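Local coordinates for protein oxidoreductase (Bordetella pertussis, PDB 3Q2K) that probably oxidises UDP-N-acetylglucosaminuronic acid with NAD, an early step toward 2,3-diacetamido-2,3-dideoxy-D-mannuronic acid, at residues 171-176 with 272-277; 218-223 with 249-254; 243-248 with 255-260; 349-354 with 365-370. All blocks are in the same frame, centred on the assembly; numbering follows the deposited sequence.

Contact 1: 171-176 with 272-277; sequences GRIYMV and ITILGE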
loop_
_atom_site.group_PDB
_atom_site.type_symbol
_atom_site.label_atom_id
_atom_site.label_comp_id
_atom_site.label_asym_id
_atom_site.label_seq_id
_atom_site.Cartn_x
_atom_site.Cartn_y
_atom_site.Cartn_z
ATOM N N GLY C 171 33.721 15.322 -7.503
ATOM C CA GLY C 171 32.835 15.074 -8.637
ATOM C C GLY C 171 31.494 14.583 -8.123
ATOM O O GLY C 171 31.098 14.807 -6.975
ATOM N N ARG C 172 30.799 13.850 -8.986
ATOM C CA ARG C 172 29.519 13.228 -8.662
ATOM C C ARG C 172 29.733 12.352 -7.431
ATOM O O ARG C 172 30.570 11.459 -7.496
ATOM C CB ARG C 172 29.141 12.347 -9.852
ATOM C CG ARG C 172 27.770 11.702 -9.821
ATOM C CD ARG C 172 26.756 12.812 -9.660
ATOM N NE ARG C 172 25.436 12.235 -9.451
ATOM C CZ ARG C 172 24.781 11.583 -10.403
ATOM N NH1 ARG C 172 23.561 11.114 -10.168
ATOM N NH2 ARG C 172 25.366 11.405 -11.579
ATOM N N ILE C 173 29.046 12.619 -6.325
ATOM C CA ILE C 173 29.072 11.797 -5.119
ATOM C C ILE C 173 28.244 10.523 -5.254
ATOM O O ILE C 173 27.083 10.543 -5.653
ATOM C CB ILE C 173 28.580 12.621 -3.931
ATOM C CG1 ILE C 173 29.490 13.842 -3.839
ATOM C CG2 ILE C 173 28.608 11.824 -2.634
ATOM C CD1 ILE C 173 30.241 13.830 -2.558
ATOM N N TYR C 174 28.814 9.370 -4.925
ATOM C CA TYR C 174 28.049 8.149 -5.161
ATOM C C TYR C 174 27.586 7.424 -3.909
ATOM O O TYR C 174 26.492 6.870 -3.890
ATOM C CB TYR C 174 28.911 7.116 -5.877
ATOM C CG TYR C 174 29.461 7.586 -7.199
ATOM C CD1 TYR C 174 28.623 8.168 -8.137
ATOM C CD2 TYR C 174 30.806 7.415 -7.501
ATOM C CE1 TYR C 174 29.135 8.583 -9.353
ATOM C CE2 TYR C 174 31.315 7.810 -8.722
ATOM C CZ TYR C 174 30.471 8.386 -9.648
ATOM O OH TYR C 174 30.971 8.822 -10.858
ATOM N N MET C 175 28.449 7.320 -2.905
ATOM C CA MET C 175 28.158 6.385 -1.824
ATOM C C MET C 175 28.603 7.003 -0.509
ATOM O O MET C 175 29.656 7.638 -0.429
ATOM C CB MET C 175 28.807 5.020 -2.099
ATOM C CG MET C 175 29.075 4.139 -0.880
ATOM S SD MET C 175 27.514 3.469 -0.252
ATOM C CE MET C 175 26.788 2.774 -1.736
ATOM N N VAL C 176 27.745 6.918 0.498
ATOM C CA VAL C 176 28.060 7.539 1.780
ATOM C C VAL C 176 27.697 6.581 2.900
ATOM O O VAL C 176 26.563 6.104 2.939
ATOM C CB VAL C 176 27.286 8.839 2.045
ATOM C CG1 VAL C 176 27.676 9.379 3.406
ATOM C CG2 VAL C 176 27.613 9.881 1.001
ATOM N N ILE C 272 32.473 8.598 9.014
ATOM C CA ILE C 272 31.864 8.922 7.731
ATOM C C ILE C 272 32.810 8.628 6.572
ATOM O O ILE C 272 34.004 8.923 6.607
ATOM C CB ILE C 272 31.285 10.342 7.619
ATOM C CG1 ILE C 272 30.627 10.506 6.246
ATOM C CG2 ILE C 272 32.342 11.419 7.817
ATOM C CD1 ILE C 272 29.444 11.464 6.304
ATOM N N THR C 273 32.286 7.956 5.557
ATOM C CA THR C 273 33.064 7.643 4.368
ATOM C C THR C 273 32.267 8.216 3.207
ATOM O O THR C 273 31.071 7.921 3.107
ATOM C CB THR C 273 33.005 6.135 4.127
ATOM O OG1 THR C 273 33.820 5.494 5.109
ATOM C CG2 THR C 273 33.586 5.812 2.778
ATOM N N ILE C 274 32.899 9.049 2.385
ATOM C CA ILE C 274 32.244 9.564 1.193
ATOM C C ILE C 274 32.988 9.109 -0.050
ATOM O O ILE C 274 34.186 9.355 -0.157
ATOM C CB ILE C 274 32.150 11.095 1.252
ATOM C CG1 ILE C 274 31.288 11.493 2.447
ATOM C CG2 ILE C 274 31.477 11.684 0.014
ATOM C CD1 ILE C 274 31.529 12.939 2.840
ATOM N N LEU C 275 32.289 8.470 -0.980
ATOM C CA LEU C 275 32.940 7.979 -2.193
ATOM C C LEU C 275 32.404 8.712 -3.411
ATOM O O LEU C 275 31.191 8.737 -3.569
ATOM C CB LEU C 275 32.632 6.493 -2.386
ATOM C CG LEU C 275 33.155 5.664 -1.211
ATOM C CD1 LEU C 275 32.984 4.169 -1.420
ATOM C CD2 LEU C 275 34.644 5.983 -1.105
ATOM N N GLY C 276 33.263 9.299 -4.240
ATOM C CA GLY C 276 32.871 9.904 -5.507
ATOM C C GLY C 276 33.705 9.596 -6.738
ATOM O O GLY C 276 34.608 8.760 -6.740
ATOM N N GLU C 277 33.354 10.233 -7.846
ATOM C CA GLU C 277 34.000 9.971 -9.125
ATOM C C GLU C 277 35.502 10.241 -9.075
ATOM O O GLU C 277 36.277 9.472 -9.640
ATOM C CB GLU C 277 33.370 10.900 -10.156
ATOM C CG GLU C 277 33.726 10.612 -11.596
ATOM C CD GLU C 277 33.365 11.826 -12.427
ATOM O OE1 GLU C 277 32.476 12.599 -11.999
ATOM O OE2 GLU C 277 33.986 12.009 -13.494
#

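Contact 2: 218-223 with 249-254; sequences WLVGPV and WRHGAM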
loop_
_atom_site.group_PDB
_atom_site.type_symbol
_atom_site.label_atom_id
_atom_site.label_comp_id
_atom_site.label_asym_id
_atom_site.label_seq_id
_atom_site.Cartn_x
_atom_site.Cartn_y
_atom_site.Cartn_z
ATOM N N TRP C 218 24.043 18.443 5.880
ATOM C CA TRP C 218 25.103 19.440 5.959
ATOM C C TRP C 218 26.273 19.168 5.016
ATOM O O TRP C 218 26.733 20.067 4.313
ATOM C CB TRP C 218 25.604 19.525 7.400
ATOM C CG TRP C 218 26.626 20.601 7.553
ATOM C CD1 TRP C 218 26.437 21.937 7.352
ATOM C CD2 TRP C 218 28.000 20.439 7.928
ATOM N NE1 TRP C 218 27.610 22.613 7.566
ATOM C CE2 TRP C 218 28.587 21.720 7.910
ATOM C CE3 TRP C 218 28.788 19.339 8.283
ATOM C CZ2 TRP C 218 29.918 21.937 8.258
ATOM C CZ3 TRP C 218 30.108 19.556 8.646
ATOM C CH2 TRP C 218 30.665 20.840 8.600
ATOM N N LEU C 219 26.732 17.924 4.941
ATOM C CA LEU C 219 27.934 17.659 4.158
ATOM C C LEU C 219 27.623 17.302 2.712
ATOM O O LEU C 219 28.248 17.813 1.779
ATOM C CB LEU C 219 28.756 16.519 4.766
ATOM C CG LEU C 219 29.716 16.897 5.895
ATOM C CD1 LEU C 219 30.433 15.654 6.407
ATOM C CD2 LEU C 219 30.743 17.893 5.389
ATOM N N VAL C 220 26.679 16.380 2.547
ATOM C CA VAL C 220 26.478 15.693 1.275
ATOM C C VAL C 220 25.373 16.288 0.398
ATOM O O VAL C 220 25.418 16.209 -0.832
ATOM C CB VAL C 220 26.219 14.183 1.517
ATOM C CG1 VAL C 220 25.933 13.477 0.196
ATOM C CG2 VAL C 220 27.394 13.524 2.268
ATOM N N GLY C 221 24.380 16.907 1.027
ATOM C CA GLY C 221 23.351 17.642 0.289
ATOM C C GLY C 221 21.965 17.178 0.698
ATOM O O GLY C 221 21.826 16.386 1.625
ATOM N N PRO C 222 20.913 17.668 0.031
ATOM C CA PRO C 222 19.542 17.319 0.383
ATOM C C PRO C 222 19.223 15.832 0.292
ATOM O O PRO C 222 19.445 15.226 -0.756
ATOM C CB PRO C 222 18.727 18.029 -0.699
ATOM C CG PRO C 222 19.568 19.227 -1.068
ATOM C CD PRO C 222 20.981 18.702 -1.019
ATOM N N VAL C 223 18.665 15.267 1.357
ATOM C CA VAL C 223 18.151 13.899 1.340
ATOM C C VAL C 223 16.787 13.795 0.670
ATOM O O VAL C 223 15.894 14.582 0.975
ATOM C CB VAL C 223 18.149 13.273 2.755
ATOM C CG1 VAL C 223 17.531 11.867 2.787
ATOM C CG2 VAL C 223 19.582 13.191 3.248
ATOM N N TRP C 249 20.022 10.374 -1.876
ATOM C CA TRP C 249 20.083 11.830 -1.880
ATOM C C TRP C 249 19.433 12.299 -3.171
ATOM O O TRP C 249 19.245 11.498 -4.086
ATOM C CB TRP C 249 21.542 12.310 -1.859
ATOM C CG TRP C 249 22.097 12.468 -0.482
ATOM C CD1 TRP C 249 22.177 13.632 0.236
ATOM C CD2 TRP C 249 22.686 11.443 0.331
ATOM N NE1 TRP C 249 22.752 13.384 1.460
ATOM C CE2 TRP C 249 23.055 12.048 1.547
ATOM C CE3 TRP C 249 22.849 10.058 0.189
ATOM C CZ2 TRP C 249 23.615 11.316 2.594
ATOM C CZ3 TRP C 249 23.434 9.340 1.220
ATOM C CH2 TRP C 249 23.827 9.976 2.400
ATOM N N ARG C 250 19.126 13.588 -3.266
ATOM C CA ARG C 250 18.384 14.102 -4.424
ATOM C C ARG C 250 19.316 14.091 -5.629
ATOM O O ARG C 250 18.877 13.837 -6.748
ATOM C CB ARG C 250 17.886 15.539 -4.181
ATOM C CG ARG C 250 16.587 15.534 -3.384
ATOM C CD ARG C 250 15.885 16.875 -3.465
ATOM N NE ARG C 250 15.094 16.904 -2.240
ATOM C CZ ARG C 250 13.955 16.229 -2.138
ATOM N NH1 ARG C 250 13.248 16.263 -1.018
ATOM N NH2 ARG C 250 13.502 15.560 -3.193
ATOM N N HIS C 251 20.596 14.360 -5.391
ATOM C CA HIS C 251 21.549 14.282 -6.494
ATOM C C HIS C 251 21.874 12.820 -6.786
ATOM O O HIS C 251 22.648 12.525 -7.695
ATOM C CB HIS C 251 22.806 15.115 -6.208
ATOM C CG HIS C 251 23.535 14.721 -4.959
ATOM N ND1 HIS C 251 23.915 13.425 -4.689
ATOM C CD2 HIS C 251 23.950 15.449 -3.897
ATOM C CE1 HIS C 251 24.476 13.361 -3.496
ATOM N NE2 HIS C 251 24.562 14.589 -3.020
ATOM N N GLY C 252 21.282 11.874 -6.060
ATOM C CA GLY C 252 21.466 10.495 -6.533
ATOM C C GLY C 252 22.421 9.619 -5.738
ATOM O O GLY C 252 22.360 8.401 -5.865
ATOM N N ALA C 253 23.304 10.144 -4.892
ATOM C CA ALA C 253 24.082 9.204 -4.091
ATOM C C ALA C 253 23.182 8.406 -3.151
ATOM O O ALA C 253 22.050 8.786 -2.836
ATOM C CB ALA C 253 25.180 9.912 -3.344
ATOM N N MET C 254 23.693 7.246 -2.758
ATOM C CA MET C 254 23.033 6.384 -1.782
ATOM C C MET C 254 23.940 6.144 -0.585
ATOM O O MET C 254 25.158 6.299 -0.675
ATOM C CB MET C 254 22.723 5.023 -2.415
ATOM C CG MET C 254 21.504 5.103 -3.331
ATOM S SD MET C 254 21.492 3.978 -4.744
ATOM C CE MET C 254 22.792 4.628 -5.791
HETATM O O HOH W 1 21.047 15.890 -2.797
#

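Contact 3: 243-248 with 255-260; sequences GVAALR and GSINVT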
loop_
_atom_site.group_PDB
_atom_site.type_symbol
_atom_site.label_atom_id
_atom_site.label_comp_id
_atom_site.label_asym_id
_atom_site.label_seq_id
_atom_site.Cartn_x
_atom_site.Cartn_y
_atom_site.Cartn_z
ATOM N N GLY C 243 19.939 0.812 15.454
ATOM C CA GLY C 243 19.247 0.889 14.180
ATOM C C GLY C 243 20.125 1.153 12.979
ATOM O O GLY C 243 21.334 1.372 13.069
ATOM N N VAL C 244 19.459 1.092 11.834
ATOM C CA VAL C 244 20.084 1.348 10.534
ATOM C C VAL C 244 19.098 2.130 9.661
ATOM O O VAL C 244 17.900 1.833 9.674
ATOM C CB VAL C 244 20.503 0.009 9.867
ATOM C CG1 VAL C 244 19.316 -0.869 9.513
ATOM C CG2 VAL C 244 21.202 0.272 8.547
ATOM N N ALA C 245 19.591 3.097 8.892
ATOM C CA ALA C 245 18.811 3.770 7.854
ATOM C C ALA C 245 19.487 3.662 6.499
ATOM O O ALA C 245 20.696 3.912 6.432
ATOM C CB ALA C 245 18.588 5.247 8.175
ATOM N N ALA C 246 18.706 3.326 5.466
ATOM C CA ALA C 246 19.174 3.355 4.081
ATOM C C ALA C 246 18.785 4.734 3.562
ATOM O O ALA C 246 17.676 5.203 3.824
ATOM C CB ALA C 246 18.497 2.242 3.251
ATOM N N LEU C 247 19.665 5.366 2.789
ATOM C CA LEU C 247 19.429 6.712 2.288
ATOM C C LEU C 247 19.520 6.845 0.771
ATOM O O LEU C 247 20.315 6.177 0.108
ATOM C CB LEU C 247 20.488 7.643 2.889
ATOM C CG LEU C 247 20.687 7.286 4.359
ATOM C CD1 LEU C 247 22.079 7.666 4.811
ATOM C CD2 LEU C 247 19.619 8.016 5.154
ATOM N N ARG C 248 18.740 7.773 0.224
ATOM C CA ARG C 248 19.031 8.242 -1.132
ATOM C C ARG C 248 19.045 9.764 -1.212
ATOM O O ARG C 248 18.139 10.398 -0.679
ATOM C CB ARG C 248 17.961 7.728 -2.087
ATOM C CG ARG C 248 18.071 8.384 -3.468
ATOM C CD ARG C 248 17.095 7.684 -4.407
ATOM N NE ARG C 248 17.753 6.585 -5.110
ATOM C CZ ARG C 248 17.174 5.468 -5.539
ATOM N NH1 ARG C 248 17.899 4.551 -6.165
ATOM N NH2 ARG C 248 15.882 5.240 -5.349
ATOM N N GLY C 255 23.372 5.714 0.536
ATOM C CA GLY C 255 24.254 5.192 1.568
ATOM C C GLY C 255 23.405 4.729 2.733
ATOM O O GLY C 255 22.204 4.475 2.583
ATOM N N SER C 256 24.094 4.601 3.862
ATOM C CA SER C 256 23.475 4.255 5.139
ATOM C C SER C 256 24.148 4.859 6.369
ATOM O O SER C 256 25.309 5.295 6.359
ATOM C CB SER C 256 23.421 2.739 5.321
ATOM O OG SER C 256 24.729 2.196 5.363
ATOM N N ILE C 257 23.341 4.874 7.423
ATOM C CA ILE C 257 23.773 5.303 8.742
ATOM C C ILE C 257 23.510 4.144 9.683
ATOM O O ILE C 257 22.393 3.634 9.748
ATOM C CB ILE C 257 23.142 6.630 9.197
ATOM C CG1 ILE C 257 23.650 6.978 10.597
ATOM C CG2 ILE C 257 21.608 6.584 9.087
ATOM C CD1 ILE C 257 23.289 8.340 11.158
ATOM N N ASN C 258 24.575 3.700 10.343
ATOM C CA ASN C 258 24.507 2.515 11.188
ATOM C C ASN C 258 24.804 2.849 12.643
ATOM O O ASN C 258 25.869 3.333 13.009
ATOM C CB ASN C 258 25.431 1.431 10.626
ATOM C CG ASN C 258 25.258 1.258 9.120
ATOM O OD1 ASN C 258 24.301 0.625 8.689
ATOM N ND2 ASN C 258 26.139 1.827 8.303
ATOM N N VAL C 259 23.833 2.598 13.512
ATOM C CA VAL C 259 23.907 3.146 14.863
ATOM C C VAL C 259 23.596 2.092 15.918
ATOM O O VAL C 259 22.598 1.387 15.766
ATOM C CB VAL C 259 22.885 4.290 15.003
ATOM C CG1 VAL C 259 22.836 4.833 16.418
ATOM C CG2 VAL C 259 23.257 5.432 14.053
ATOM N N THR C 260 24.432 1.967 16.946
ATOM C CA THR C 260 24.085 1.210 18.146
ATOM C C THR C 260 24.797 1.742 19.383
ATOM O O THR C 260 25.919 2.241 19.341
ATOM C CB THR C 260 24.349 -0.304 18.041
ATOM O OG1 THR C 260 23.771 -0.943 19.188
ATOM C CG2 THR C 260 25.836 -0.593 17.994
#

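Contact 4: 349-354 with 365-370; sequences LALLTA and IPLPLD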
loop_
_atom_site.group_PDB
_atom_site.type_symbol
_atom_site.label_atom_id
_atom_site.label_comp_id
_atom_site.label_asym_id
_atom_site.label_seq_id
_atom_site.Cartn_x
_atom_site.Cartn_y
_atom_site.Cartn_z
ATOM N N LEU C 349 16.375 17.483 12.283
ATOM C CA LEU C 349 15.153 17.030 12.955
ATOM C C LEU C 349 14.246 16.326 11.949
ATOM O O LEU C 349 13.598 15.340 12.281
ATOM C CB LEU C 349 14.367 18.183 13.585
ATOM C CG LEU C 349 13.107 17.741 14.343
ATOM C CD1 LEU C 349 13.457 16.650 15.351
ATOM C CD2 LEU C 349 12.462 18.893 15.131
ATOM N N ALA C 350 14.166 16.861 10.736
ATOM C CA ALA C 350 13.395 16.240 9.666
ATOM C C ALA C 350 13.853 14.841 9.254
ATOM O O ALA C 350 13.005 13.963 9.118
ATOM C CB ALA C 350 13.289 17.168 8.454
ATOM N N LEU C 351 15.147 14.611 9.038
ATOM C CA LEU C 351 15.654 13.249 8.896
ATOM C C LEU C 351 15.388 12.321 10.082
ATOM O O LEU C 351 15.078 11.144 9.894
ATOM C CB LEU C 351 17.171 13.283 8.715
ATOM C CG LEU C 351 17.609 13.726 7.323
ATOM C CD1 LEU C 351 19.120 13.833 7.314
ATOM C CD2 LEU C 351 17.147 12.630 6.377
ATOM N N LEU C 352 15.551 12.805 11.308
ATOM C CA LEU C 352 15.298 11.922 12.443
ATOM C C LEU C 352 13.825 11.581 12.368
ATOM O O LEU C 352 13.460 10.443 12.657
ATOM C CB LEU C 352 15.560 12.587 13.807
ATOM C CG LEU C 352 16.990 13.104 13.961
ATOM C CD1 LEU C 352 17.100 14.000 15.190
ATOM C CD2 LEU C 352 17.957 11.928 14.023
ATOM N N THR C 353 12.983 12.571 12.077
ATOM C CA THR C 353 11.547 12.291 12.064
ATOM C C THR C 353 11.273 11.234 10.992
ATOM O O THR C 353 10.558 10.250 11.200
ATOM C CB THR C 353 10.707 13.562 11.785
ATOM O OG1 THR C 353 10.985 14.540 12.787
ATOM C CG2 THR C 353 9.207 13.285 11.881
ATOM N N ALA C 354 11.883 11.419 9.827
ATOM C CA ALA C 354 11.669 10.496 8.714
ATOM C C ALA C 354 12.158 9.091 9.081
ATOM O O ALA C 354 11.474 8.077 8.890
ATOM C CB ALA C 354 12.390 11.028 7.448
ATOM N N ILE C 365 10.080 6.766 3.895
ATOM C CA ILE C 365 9.587 8.115 4.194
ATOM C C ILE C 365 10.391 9.122 3.354
ATOM O O ILE C 365 11.619 9.125 3.403
ATOM C CB ILE C 365 9.726 8.470 5.685
ATOM C CG1 ILE C 365 8.967 7.477 6.567
ATOM C CG2 ILE C 365 9.343 9.933 5.973
ATOM C CD1 ILE C 365 7.479 7.626 6.340
ATOM N N PRO C 366 9.730 9.896 2.473
ATOM C CA PRO C 366 10.439 10.850 1.632
ATOM C C PRO C 366 10.427 12.248 2.242
ATOM O O PRO C 366 9.511 12.569 3.003
ATOM C CB PRO C 366 9.542 10.924 0.401
ATOM C CG PRO C 366 8.170 10.728 0.963
ATOM C CD PRO C 366 8.343 9.686 2.025
ATOM N N LEU C 367 11.416 13.058 1.878
ATOM C CA LEU C 367 11.479 14.469 2.275
ATOM C C LEU C 367 11.072 15.416 1.155
ATOM O O LEU C 367 11.132 15.020 -0.005
ATOM C CB LEU C 367 12.925 14.845 2.584
ATOM C CG LEU C 367 13.437 13.987 3.746
ATOM C CD1 LEU C 367 14.907 14.270 3.973
ATOM C CD2 LEU C 367 12.659 14.365 4.993
ATOM N N PRO C 368 10.714 16.670 1.471
ATOM C CA PRO C 368 10.616 17.288 2.786
ATOM C C PRO C 368 9.297 16.843 3.400
ATOM O O PRO C 368 8.454 16.340 2.675
ATOM C CB PRO C 368 10.541 18.786 2.473
ATOM C CG PRO C 368 9.923 18.845 1.096
ATOM C CD PRO C 368 10.233 17.550 0.392
ATOM N N LEU C 369 9.151 16.962 4.717
ATOM C CA LEU C 369 7.937 16.583 5.422
ATOM C C LEU C 369 6.861 17.667 5.329
ATOM O O LEU C 369 7.130 18.858 5.211
ATOM C CB LEU C 369 8.271 16.366 6.899
ATOM C CG LEU C 369 9.437 15.412 7.149
ATOM C CD1 LEU C 369 9.711 15.334 8.653
ATOM C CD2 LEU C 369 9.081 14.051 6.525
ATOM N N ASP C 370 5.603 17.249 5.337
ATOM C CA ASP C 370 4.524 18.206 5.541
ATOM C C ASP C 370 4.669 18.980 6.841
ATOM O O ASP C 370 5.145 18.435 7.842
ATOM C CB ASP C 370 3.258 17.369 5.703
ATOM C CG ASP C 370 2.806 16.786 4.389
ATOM O OD1 ASP C 370 3.204 17.374 3.363
ATOM O OD2 ASP C 370 2.049 15.795 4.459
ATOM O OXT ASP C 370 4.260 20.142 6.855
#

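Contact 1: 171-176 with 272-277
Residues 173-176 and 272-276 run antiparallel as neighbouring strands, their axes 4.6 Å apart, and a classic beta bulge shifts the register where Tyr-174 and Met-175 both face Leu-275. Leu-275 O therefore takes two donors, Tyr-174 N at 2.8 Å and Met-175 N at 3.2 Å, while Leu-275 N bonds back to Met-175 O. Next to the bulge, with CG turned away from its own carbonyl carbon (chi1 -58°), Tyr-174 brings its ring obliquely against the chain at 276-277; its OH lies 3.3 Å from Glu-277 CB, and Arg-172 O sits over the centre of one ring face. Gly-276 suits this tight place, where a side chain would press on Arg-172 O, already 3.4 Å from Gly-276 CA. Beta-branched residues, at home in a strand, line one face: Ile-173 CD1 meets Ile-274 CG2 at 3.6 Å, and Val-176 CG1 touches Ile-272 CD1. On the other face Met-175 and Leu-275 lie side by side, CG to CD1 3.9 Å. Ile-274 rests on Val-161 and Ile-165 of helix 156-166, strand 279-284 flanks 272-276, and Met-175 and Leu-275 pack against Gly-243 and Phe-181 of the second subunit.

Contact 2: 218-223 with 249-254
Pro-222 O is held by two donors: Arg-250 N at 3.0 Å, almost in line with the carbonyl, and an ordered water 2.7 Å from Pro-222 O. That water in turn accepts from His-251 N, so the carbonyl is tied to two successive amides of the type I turn from Trp-249 to Gly-252. His-251 NE2 donates to Val-220 O at 2.9 Å, with the oxygen lying in the ring plane, although the nitrogen stands 38° out of the carbonyl plane. CG between the backbone N and the carbonyl carbon (chi1 58°) brings the ring back over Trp-249 CB, and ND1 takes a weak bond from Ala-253 N. Two valines of 218-223 sandwich the Trp-249 indole: Val-220 CG1 makes a CH-pi contact 3.5 Å from the centroid of the Trp-249 five-membered ring, and Val-223 CG2 another over the opposite face. Gly-221, the first residue beyond the helix, has a positive phi that suits glycine, and leads the chain into Pro-222. The Arg-250 chain extends past Pro-222 CB to bond Leu-367 O through NH1. The two His-251 ring bonds are consistent with a neutral imidazole protonated on NE2. Directional bonds thus tie the turn to the chain leaving the helix, while the indole packs through its faces and uses its N-H on Leu-216 O of helix 210-220.

Contact 3: 243-248 with 255-260
This is the antiparallel pairing of a beta hairpin, strands 242-249 and 254-260, buried in the mixed sheet of the C-terminal domain. Six backbone hydrogen bonds join Gly-243 with Val-259, Ala-245 with Ile-257 and Leu-247 with Gly-255, each pair giving and taking one. Gly-243 N to Val-259 O spans 2.7 Å and is nearly straight at 174°; at the turn end Gly-255 N reaches Leu-247 O at 3.1 Å, from above the carbonyl plane. Gly-243 and Gly-255 are more fully extended (phi near 180°) than residues with a side chain usually are, which glycine tolerates easily. One face is apolar. Ala-245 CB meets Ile-257 CG2 at 3.4 Å, tighter than usual for two carbons, because CG1 of Ile-257 stands anti to its N (chi1 179°) and leaves CG2 wedged between N and carbonyl carbon; the small alanine accommodates that branch. Leu-247 reaches across with CD1 over the backbone of Ser-256, 3.7 Å from Ser-256 CA. Val-213 and Leu-216 of helix 210-220 pack on Ile-257 and Leu-247. The other face carries polar groups: Asn-258 lies alongside Val-244, its OD1 3.1 Å from Val-244 CG2, and Asn-258 ND2 donates to Ser-256 OG at 3.3 Å. Asn-258 OD1 and Ser-256 OG also bond to Ser-256 and Asn-258 of the second subunit, so these buried polar atoms are satisfied across the interface. A sheet with helices on one face and a partner subunit on the other is characteristic of the C-terminal domain of the Gfo/Idh/MocA oxidoreductases.

Contact 4: 349-354 with 365-370
Ala-350 opens the helical side, its small CB leaving room for the tip of Leu-369: Leu-369 CD1 lies 4.0 Å from Ala-350 CB and 3.6 Å from Ala-350 O. Leu-351 leaves the helix in the other direction, yet with CG beside the backbone N (chi1 -75°) its long branched chain swings back, and CD2 meets Leu-367 CD1 at 3.7 Å, the two side chains crossing at about a right angle. Thr-353 offers carbon, not oxygen, to the tail: its CB sits 3.7 Å from Leu-369 CD1, while its OG1 turns back to Leu-349 O at 2.8 Å. That carbonyl is thus gripped by Thr-353 N and Thr-353 OG1 from opposite faces of its plane, which fixes the hydroxyl within the helix. Ala-354, one turn after Ala-350, lets the tail come close; its CB touches Ile-365 CG2 at 3.6 Å, with Leu-367 CD2 a little farther off. Ile-365, Leu-367 and Leu-369 point to the helix in alternation, while Pro-366 and the cis Pro-368 point away. Trp-129 of helix 129-142 also packs on Ala-350, Thr-353 and Leu-369, and Asp-370 forms a salt bridge with Arg-360 of the third subunit. Small residues one turn apart beneath an apolar strip are plain packing of a helix against an extended C-terminal tail, here laid along helix 342-361 and, through strand 365-366, onto the edge of the sheet of the C-terminal domain.

Overall arrangement
Contacts 1 and 3 are buried strand pairings of one mixed sheet, joined through neighbouring strands 173-181 and 254-260, and both face the second subunit. Their bonds are mostly backbone to backbone, regular in contact 3 but broken by a bulge in contact 1. Contact 2, partly buried, lies at the turn of the hairpin whose strands form contact 3 and relies on a histidine, a water and an indole. Contact 4, also partly buried, is held by apolar packing alone and meets the third subunit. An arginine of the turn ties contact 2 to the tail of contact 4, and Arg-172 bonds His-251 O, joining contacts 1 and 2.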